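Local coordinates for capsid protein VP1 (PDB 6Y5Z) that probably builds the T=7 icosahedral capsid of a human polyomavirus as disulfide-linked pentamers, at residues D[135-140]-D[185-190]; D[157-162]-D[170-175]; D[142-147]-D[164-169]. All blocks are in the same frame, centred on the assembly; numbering follows the deposited sequence.

Overall arrangement
All three contacts lie in the long excursion between strands 124-131 and 197-204 of the VP1 beta sandwich, on one side of the chain's centre. Contact 1 pairs strand 136-139 with strand 187-189. Contact 2, where loop 157-162 meets 170-175, has its centre about 10 Å from that of contact 1 and brings in the third strand of this small antiparallel sheet, 173-175, with G139 N and A172 O 2.8 Å apart. Contact 3, centred about 12 Å from contact 1 and 10 Å from contact 2, joins two loops; Q138 NE2 reaches D169 O at 2.9 Å. Contacts 1 and 3 both touch a second subunit, so the excursion takes part in the pentamer interface.

Contact 1 of 3, residues D[135-140]-D[185-190]; sequences LDLQGI and ETWSPD
L135 meets P189 beside an antiparallel beta ladder, the CD1 methyl of L135 4.3 Å from CB of P189, apolar against apolar in the buried interior. Strand 136-139 is central in a three-stranded sheet, and 187-189 is an outer strand of this sheet within the chain. D136 offers its backbone O to the amide of D190, while its carboxylate turns to the backbone N of N194. L137 and W187 meet at about a right angle: CB of L137 lies 3.7 Å from CE3 of W187, and its CD1 rests over one face of the indole, near the rim, with CB of T186 over the opposite face. The indole NE1 is satisfied by the carbonyl of I153. At Q138 the strands are joined twice, Q138 N giving to S188 O at 2.8 Å and S188 N returning a nearly straight bond to Q138 O. The Q138 chain bends at chi2 (69°), and NE2 curls back to G139 O, 2.9 Å away in the carbonyl plane, while OE1 accepts from K173. The indole rim lies against the backbone of G139, CE3 of W187 3.4 Å from its N, on the face a side chain would take, so the bare backbone lets the ring come close. I140 N closes the ladder on T186 O, and I140 CG2 touches S188 OG at 3.4 Å, the same hydroxyl that bonds N100 of the second subunit.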
loop_
_atom_site.group_PDB
_atom_site.type_symbol
_atom_site.label_atom_id
_atom_site.label_comp_id
_atom_site.label_asym_id
_atom_site.label_seq_id
_atom_site.Cartn_x
_atom_site.Cartn_y
_atom_site.Cartn_z
ATOM N N LEU D 135 0.954 11.289 -28.830
ATOM C CA LEU D 135 0.926 9.972 -28.149
ATOM C C LEU D 135 0.404 8.910 -29.132
ATOM O O LEU D 135 -0.658 9.105 -29.747
ATOM C CB LEU D 135 0.049 10.085 -26.895
ATOM C CG LEU D 135 -0.147 8.790 -26.103
ATOM C CD1 LEU D 135 1.139 8.408 -25.406
ATOM C CD2 LEU D 135 -1.265 8.958 -25.086
ATOM N N ASP D 136 1.132 7.810 -29.278
ATOM C CA ASP D 136 0.680 6.645 -30.080
ATOM C C ASP D 136 -0.335 5.840 -29.262
ATOM O O ASP D 136 -0.059 5.577 -28.054
ATOM C CB ASP D 136 1.853 5.764 -30.490
ATOM C CG ASP D 136 2.829 6.463 -31.421
ATOM O OD1 ASP D 136 2.363 6.930 -32.487
ATOM O OD2 ASP D 136 4.032 6.560 -31.069
ATOM N N LEU D 137 -1.471 5.500 -29.869
ATOM C CA LEU D 137 -2.589 4.773 -29.224
ATOM C C LEU D 137 -2.766 3.403 -29.882
ATOM O O LEU D 137 -2.625 3.264 -31.124
ATOM C CB LEU D 137 -3.888 5.574 -29.332
ATOM C CG LEU D 137 -3.886 6.957 -28.685
ATOM C CD1 LEU D 137 -5.190 7.681 -28.997
ATOM C CD2 LEU D 137 -3.676 6.846 -27.187
ATOM N N GLN D 138 -3.120 2.423 -29.059
ATOM C CA GLN D 138 -3.473 1.058 -29.481
ATOM C C GLN D 138 -4.942 0.865 -29.125
ATOM O O GLN D 138 -5.328 1.091 -27.946
ATOM C CB GLN D 138 -2.567 0.038 -28.807
ATOM C CG GLN D 138 -3.089 -1.390 -28.913
ATOM C CD GLN D 138 -3.037 -1.938 -30.316
ATOM O OE1 GLN D 138 -1.973 -1.981 -30.924
ATOM N NE2 GLN D 138 -4.162 -2.471 -30.776
ATOM N N GLY D 139 -5.757 0.505 -30.108
ATOM C CA GLY D 139 -7.177 0.250 -29.863
ATOM C C GLY D 139 -7.410 -1.081 -29.191
ATOM O O GLY D 139 -6.717 -2.049 -29.486
ATOM N N ILE D 140 -8.385 -1.104 -28.292
ATOM C CA ILE D 140 -8.794 -2.308 -27.524
ATOM C C ILE D 140 -10.114 -1.948 -26.840
ATOM O O ILE D 140 -10.295 -0.790 -26.452
ATOM C CB ILE D 140 -7.691 -2.779 -26.559
ATOM C CG1 ILE D 140 -8.128 -4.043 -25.818
ATOM C CG2 ILE D 140 -7.260 -1.635 -25.613
ATOM C CD1 ILE D 140 -7.007 -4.801 -25.158
ATOM N N GLU D 185 -12.098 4.416 -23.165
ATOM C CA GLU D 185 -12.547 2.997 -23.111
ATOM C C GLU D 185 -12.149 2.240 -24.384
ATOM O O GLU D 185 -12.273 1.028 -24.374
ATOM C CB GLU D 185 -14.032 2.867 -22.768
ATOM C CG GLU D 185 -14.941 3.236 -23.903
ATOM C CD GLU D 185 -16.389 2.936 -23.650
ATOM O OE1 GLU D 185 -16.909 3.286 -22.552
ATOM O OE2 GLU D 185 -17.014 2.358 -24.571
ATOM N N THR D 186 -11.639 2.903 -25.427
ATOM C CA THR D 186 -11.257 2.205 -26.681
ATOM C C THR D 186 -9.768 2.338 -26.974
ATOM O O THR D 186 -9.357 1.769 -27.963
ATOM C CB THR D 186 -12.071 2.672 -27.905
ATOM O OG1 THR D 186 -11.741 4.012 -28.279
ATOM C CG2 THR D 186 -13.558 2.569 -27.673
ATOM N N TRP D 187 -8.999 3.111 -26.210
ATOM C CA TRP D 187 -7.601 3.444 -26.605
ATOM C C TRP D 187 -6.655 3.382 -25.407
ATOM O O TRP D 187 -6.934 4.057 -24.384
ATOM C CB TRP D 187 -7.523 4.850 -27.209
ATOM C CG TRP D 187 -8.271 5.079 -28.486
ATOM C CD1 TRP D 187 -9.358 5.871 -28.655
ATOM C CD2 TRP D 187 -7.945 4.548 -29.782
ATOM N NE1 TRP D 187 -9.736 5.882 -29.975
ATOM C CE2 TRP D 187 -8.882 5.089 -30.690
ATOM C CE3 TRP D 187 -6.944 3.703 -30.261
ATOM C CZ2 TRP D 187 -8.851 4.759 -32.047
ATOM C CZ3 TRP D 187 -6.944 3.350 -31.592
ATOM C CH2 TRP D 187 -7.870 3.903 -32.475
ATOM N N SER D 188 -5.551 2.678 -25.580
ATOM C CA SER D 188 -4.451 2.539 -24.603
ATOM C C SER D 188 -3.243 3.238 -25.182
ATOM O O SER D 188 -3.030 3.188 -26.392
ATOM C CB SER D 188 -4.121 1.093 -24.379
ATOM O OG SER D 188 -5.214 0.398 -23.833
ATOM N N PRO D 189 -2.342 3.791 -24.356
ATOM C CA PRO D 189 -1.028 4.186 -24.854
ATOM C C PRO D 189 -0.353 2.942 -25.426
ATOM O O PRO D 189 -0.459 1.857 -24.836
ATOM C CB PRO D 189 -0.267 4.762 -23.662
ATOM C CG PRO D 189 -1.278 4.854 -22.560
ATOM C CD PRO D 189 -2.503 4.045 -22.920
ATOM N N ASP D 190 0.248 3.078 -26.605
ATOM C CA ASP D 190 0.831 1.938 -27.340
ATOM C C ASP D 190 2.272 1.690 -26.883
ATOM O O ASP D 190 3.183 2.487 -27.180
ATOM C CB ASP D 190 0.781 2.210 -28.841
ATOM C CG ASP D 190 1.239 1.028 -29.675
ATOM O OD1 ASP D 190 1.678 -0.003 -29.087
ATOM O OD2 ASP D 190 1.130 1.134 -30.896
HETATM O O HOH W 1 -0.023 3.365 -32.093
#

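Contact 2 of 3, residues D[157-162]-D[170-175]; sequences SVTDVT and PSAKAK
S171 meets T159 through their hydroxyls, OG1 of T159 lying 2.7 Å from OG of S171. With chi1 of T159 at -163°, OG1 extends away from its own backbone N and across to the serine. S171 OG also bonds OD1 of D169, and a water bonded to D160 O reaches S171 OG weakly; a short hydroxyl side chain suits this surface position, where several polar groups converge. A172 follows at the centre of an inverse gamma turn, closed by a weak bond from K173 N to S171 O. CB of A172 lies 4.0 Å from CG2 of T159, and this small methyl also packs on I165. K173 contributes backbone here: its O faces the branched end of V158, with CG2 at 3.6 Å, while its long chain carries NZ away to Q138 and D190. A174 then turns its methyl toward V158, CB of A174 standing 4.3 Å from CG1 of V158, a modest apolar touch at an exposed valine. A172 and A174 are also held by backbone bonds to G139 and L137. A surface loop thus leans on the tight turn leading into 173-175, an outer strand, within this chain, of the small antiparallel sheet.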
loop_
_atom_site.group_PDB
_atom_site.type_symbol
_atom_site.label_atom_id
_atom_site.label_comp_id
_atom_site.label_asym_id
_atom_site.label_seq_id
_atom_site.Cartn_x
_atom_site.Cartn_y
_atom_site.Cartn_z
ATOM N N SER D 157 -12.624 3.745 -36.832
ATOM C CA SER D 157 -12.100 4.868 -37.654
ATOM C C SER D 157 -10.864 4.419 -38.448
ATOM O O SER D 157 -10.580 5.080 -39.469
ATOM C CB SER D 157 -11.776 6.074 -36.813
ATOM O OG SER D 157 -12.914 6.489 -36.071
ATOM N N VAL D 158 -10.123 3.397 -37.990
ATOM C CA VAL D 158 -8.787 3.030 -38.542
ATOM C C VAL D 158 -8.727 1.583 -39.033
ATOM O O VAL D 158 -7.788 1.268 -39.768
ATOM C CB VAL D 158 -7.659 3.301 -37.535
ATOM C CG1 VAL D 158 -7.649 4.758 -37.110
ATOM C CG2 VAL D 158 -7.695 2.364 -36.330
ATOM N N THR D 159 -9.663 0.720 -38.663
ATOM C CA THR D 159 -9.605 -0.710 -39.030
ATOM C C THR D 159 -10.987 -1.346 -38.909
ATOM O O THR D 159 -11.903 -0.717 -38.407
ATOM C CB THR D 159 -8.536 -1.433 -38.200
ATOM O OG1 THR D 159 -8.219 -2.676 -38.830
ATOM C CG2 THR D 159 -8.975 -1.689 -36.771
ATOM N N ASP D 160 -11.100 -2.552 -39.445
ATOM C CA ASP D 160 -12.288 -3.422 -39.337
ATOM C C ASP D 160 -12.378 -3.906 -37.888
ATOM O O ASP D 160 -11.424 -4.548 -37.410
ATOM C CB ASP D 160 -12.154 -4.624 -40.272
ATOM C CG ASP D 160 -12.138 -4.264 -41.747
ATOM O OD1 ASP D 160 -12.978 -3.437 -42.160
ATOM O OD2 ASP D 160 -11.293 -4.831 -42.477
ATOM N N VAL D 161 -13.473 -3.593 -37.219
ATOM C CA VAL D 161 -13.663 -4.029 -35.805
ATOM C C VAL D 161 -14.293 -5.425 -35.783
ATOM O O VAL D 161 -15.378 -5.644 -36.380
ATOM C CB VAL D 161 -14.459 -2.984 -35.021
ATOM C CG1 VAL D 161 -14.773 -3.461 -33.617
ATOM C CG2 VAL D 161 -13.668 -1.690 -34.980
ATOM N N THR D 162 -13.610 -6.348 -35.123
ATOM C CA THR D 162 -14.052 -7.748 -34.942
ATOM C C THR D 162 -13.820 -8.111 -33.475
ATOM O O THR D 162 -13.299 -7.263 -32.743
ATOM C CB THR D 162 -13.256 -8.661 -35.878
ATOM O OG1 THR D 162 -11.902 -8.732 -35.423
ATOM C CG2 THR D 162 -13.272 -8.168 -37.306
ATOM N N PRO D 170 -3.333 -5.692 -33.810
ATOM C CA PRO D 170 -2.273 -4.742 -34.105
ATOM C C PRO D 170 -2.569 -3.812 -35.285
ATOM O O PRO D 170 -1.786 -2.900 -35.488
ATOM C CB PRO D 170 -1.066 -5.643 -34.391
ATOM C CG PRO D 170 -1.662 -6.920 -34.914
ATOM C CD PRO D 170 -2.981 -7.072 -34.174
ATOM N N SER D 171 -3.694 -3.979 -35.980
ATOM C CA SER D 171 -4.136 -3.023 -37.022
ATOM C C SER D 171 -4.795 -1.773 -36.396
ATOM O O SER D 171 -4.966 -0.774 -37.121
ATOM C CB SER D 171 -5.035 -3.721 -38.016
ATOM O OG SER D 171 -6.319 -3.926 -37.463
ATOM N N ALA D 172 -5.174 -1.803 -35.105
ATOM C CA ALA D 172 -5.917 -0.703 -34.448
ATOM C C ALA D 172 -4.940 0.331 -33.889
ATOM O O ALA D 172 -4.743 0.395 -32.664
ATOM C CB ALA D 172 -6.839 -1.245 -33.398
ATOM N N LYS D 173 -4.288 1.076 -34.776
ATOM C CA LYS D 173 -3.274 2.084 -34.409
ATOM C C LYS D 173 -3.818 3.463 -34.716
ATOM O O LYS D 173 -4.395 3.668 -35.794
ATOM C CB LYS D 173 -1.966 1.894 -35.171
ATOM C CG LYS D 173 -1.328 0.528 -35.045
ATOM C CD LYS D 173 -0.887 0.221 -33.626
ATOM C CE LYS D 173 0.050 -0.958 -33.566
ATOM N NZ LYS D 173 0.449 -1.315 -32.188
ATOM N N ALA D 174 -3.566 4.413 -33.832
ATOM C CA ALA D 174 -3.922 5.823 -34.059
ATOM C C ALA D 174 -2.981 6.724 -33.260
ATOM O O ALA D 174 -2.137 6.223 -32.502
ATOM C CB ALA D 174 -5.366 6.069 -33.708
ATOM N N LYS D 175 -3.047 8.014 -33.531
ATOM C CA LYS D 175 -2.305 9.054 -32.784
ATOM C C LYS D 175 -3.290 9.949 -32.049
ATOM O O LYS D 175 -4.342 10.272 -32.609
ATOM C CB LYS D 175 -1.435 9.838 -33.766
ATOM C CG LYS D 175 -0.317 9.000 -34.365
ATOM C CD LYS D 175 0.483 9.654 -35.448
ATOM C CE LYS D 175 1.472 8.667 -36.028
ATOM N NZ LYS D 175 2.616 9.336 -36.690
HETATM O O HOH W 2 -8.963 -5.864 -37.906
#

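Contact 3 of 3, residues D[142-147]-D[164-169]; sequences QSHLVQ and KIQCLD
H144 and Q166 form the polar centre of this contact, in which a type I beta turn from S143 to V146 packs against the end of a 3-10 segment at 164-166. The tight part holds one hydrogen bond across the segments: H144 N gives to OE1 of Q166 at 2.9 Å, the N-H lying in the carbonyl plane on a lone pair. The glutamine side chain is extended beyond CG (chi2 171°), which carries its amide past the backbone O of Q142, which lies 3.8 Å from CG of Q166, to the start of the turn. The same OE1 sits at the edge of the imidazole, 3.2 Å from CD2 of H144, with ring and amide planes 58° apart. An amide suits position 166 because its two ends do different work: OE1 serves the turn, while NE2 donates to the carbonyls of T38 and Y40 of the second subunit. The histidine likewise bridges subunits, its NE2 bonding T38 OG1 of that neighbour. The tight part also includes the branched I165, which packs its CG2 methyl 3.6 Å from CB of H144.

The far side of the beta turn is looser. L145 makes no contact with 164-169, but its CG lies over one face of the H144 ring, and its side chain also touches R52. Beyond it, V146 and Q147 diverge from 164-169 into a partly exposed region, where Q147 OE1 bonds R56. Within the turn, S143 makes an ST turn: its OG accepts from L145 N at 3.1 Å.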
loop_
_atom_site.group_PDB
_atom_site.type_symbol
_atom_site.label_atom_id
_atom_site.label_comp_id
_atom_site.label_asym_id
_atom_site.label_seq_id
_atom_site.Cartn_x
_atom_site.Cartn_y
_atom_site.Cartn_z
ATOM N N GLN D 142 -13.797 -3.454 -24.488
ATOM C CA GLN D 142 -14.444 -4.486 -23.642
ATOM C C GLN D 142 -15.409 -5.334 -24.490
ATOM O O GLN D 142 -15.559 -6.530 -24.198
ATOM C CB GLN D 142 -15.137 -3.827 -22.448
ATOM C CG GLN D 142 -15.662 -4.847 -21.439
ATOM C CD GLN D 142 -15.802 -4.223 -20.071
ATOM O OE1 GLN D 142 -14.898 -4.318 -19.233
ATOM N NE2 GLN D 142 -16.879 -3.477 -19.894
ATOM N N SER D 143 -16.050 -4.727 -25.497
ATOM C CA SER D 143 -17.037 -5.384 -26.379
ATOM C C SER D 143 -16.850 -4.889 -27.809
ATOM O O SER D 143 -16.891 -3.661 -28.035
ATOM C CB SER D 143 -18.443 -5.148 -25.924
ATOM O OG SER D 143 -19.347 -5.556 -26.960
ATOM N N HIS D 144 -16.681 -5.811 -28.741
ATOM C CA HIS D 144 -16.555 -5.478 -30.177
ATOM C C HIS D 144 -17.898 -4.995 -30.741
ATOM O O HIS D 144 -17.890 -4.443 -31.854
ATOM C CB HIS D 144 -15.962 -6.666 -30.942
ATOM C CG HIS D 144 -16.904 -7.788 -31.201
ATOM N ND1 HIS D 144 -17.577 -7.941 -32.421
ATOM C CD2 HIS D 144 -17.256 -8.848 -30.432
ATOM C CE1 HIS D 144 -18.312 -9.041 -32.368
ATOM N NE2 HIS D 144 -18.152 -9.616 -31.155
ATOM N N LEU D 145 -19.011 -5.149 -30.015
ATOM C CA LEU D 145 -20.356 -4.870 -30.576
ATOM C C LEU D 145 -20.821 -3.447 -30.270
ATOM O O LEU D 145 -21.898 -3.068 -30.773
ATOM C CB LEU D 145 -21.349 -5.911 -30.054
ATOM C CG LEU D 145 -21.151 -7.314 -30.612
ATOM C CD1 LEU D 145 -22.068 -8.300 -29.920
ATOM C CD2 LEU D 145 -21.387 -7.327 -32.123
ATOM N N VAL D 146 -20.055 -2.660 -29.506
ATOM C CA VAL D 146 -20.495 -1.279 -29.169
ATOM C C VAL D 146 -20.630 -0.492 -30.482
ATOM O O VAL D 146 -19.746 -0.603 -31.344
ATOM C CB VAL D 146 -19.546 -0.568 -28.186
ATOM C CG1 VAL D 146 -20.012 0.848 -27.869
ATOM C CG2 VAL D 146 -19.353 -1.364 -26.897
ATOM N N GLN D 147 -21.705 0.287 -30.586
ATOM C CA GLN D 147 -21.946 1.237 -31.698
ATOM C C GLN D 147 -21.589 2.643 -31.202
ATOM O O GLN D 147 -22.392 3.238 -30.448
ATOM C CB GLN D 147 -23.410 1.146 -32.133
ATOM C CG GLN D 147 -23.842 -0.268 -32.475
ATOM C CD GLN D 147 -25.319 -0.319 -32.787
ATOM O OE1 GLN D 147 -25.854 0.547 -33.477
ATOM N NE2 GLN D 147 -26.002 -1.292 -32.212
ATOM N N LYS D 164 -11.443 -9.633 -32.386
ATOM C CA LYS D 164 -9.996 -9.431 -32.113
ATOM C C LYS D 164 -9.773 -8.177 -31.256
ATOM O O LYS D 164 -8.769 -8.149 -30.519
ATOM C CB LYS D 164 -9.183 -9.234 -33.399
ATOM C CG LYS D 164 -8.912 -10.482 -34.220
ATOM C CD LYS D 164 -8.111 -10.166 -35.467
ATOM C CE LYS D 164 -8.966 -9.630 -36.603
ATOM N N ILE D 165 -10.646 -7.189 -31.369
ATOM C CA ILE D 165 -10.466 -5.868 -30.691
ATOM C C ILE D 165 -10.613 -6.069 -29.170
ATOM O O ILE D 165 -10.245 -5.123 -28.418
ATOM C CB ILE D 165 -11.431 -4.808 -31.250
ATOM C CG1 ILE D 165 -10.877 -3.385 -31.094
ATOM C CG2 ILE D 165 -12.813 -4.964 -30.618
ATOM C CD1 ILE D 165 -9.610 -3.123 -31.892
ATOM N N GLN D 166 -11.189 -7.185 -28.718
ATOM C CA GLN D 166 -11.335 -7.473 -27.256
ATOM C C GLN D 166 -9.996 -7.900 -26.677
ATOM O O GLN D 166 -9.855 -7.893 -25.449
ATOM C CB GLN D 166 -12.442 -8.496 -27.015
ATOM C CG GLN D 166 -13.801 -7.882 -27.268
ATOM C CD GLN D 166 -15.004 -8.799 -27.288
ATOM O OE1 GLN D 166 -16.123 -8.325 -27.519
ATOM N NE2 GLN D 166 -14.812 -10.099 -27.090
ATOM N N CYS D 167 -9.046 -8.243 -27.533
ATOM C CA CYS D 167 -7.646 -8.533 -27.150
ATOM C C CYS D 167 -6.761 -7.537 -27.917
ATOM O O CYS D 167 -7.163 -6.356 -27.993
ATOM C CB CYS D 167 -7.341 -10.007 -27.382
ATOM S SG CYS D 167 -8.374 -11.122 -26.382
ATOM N N LEU D 168 -5.627 -7.961 -28.448
ATOM C CA LEU D 168 -4.712 -7.043 -29.178
ATOM C C LEU D 168 -4.858 -7.280 -30.681
ATOM O O LEU D 168 -4.368 -8.305 -31.189
ATOM C CB LEU D 168 -3.271 -7.266 -28.714
ATOM C CG LEU D 168 -2.298 -6.099 -28.884
ATOM C CD1 LEU D 168 -2.073 -5.738 -30.343
ATOM C CD2 LEU D 168 -2.750 -4.883 -28.120
ATOM N N ASP D 169 -5.481 -6.329 -31.365
ATOM C CA ASP D 169 -5.527 -6.280 -32.847
ATOM C C ASP D 169 -4.499 -5.256 -33.292
ATOM O O ASP D 169 -4.708 -4.053 -33.114
ATOM C CB ASP D 169 -6.917 -5.889 -33.329
ATOM C CG ASP D 169 -7.024 -5.881 -34.848
ATOM O OD1 ASP D 169 -5.969 -5.878 -35.509
ATOM O OD2 ASP D 169 -8.169 -5.909 -35.326
#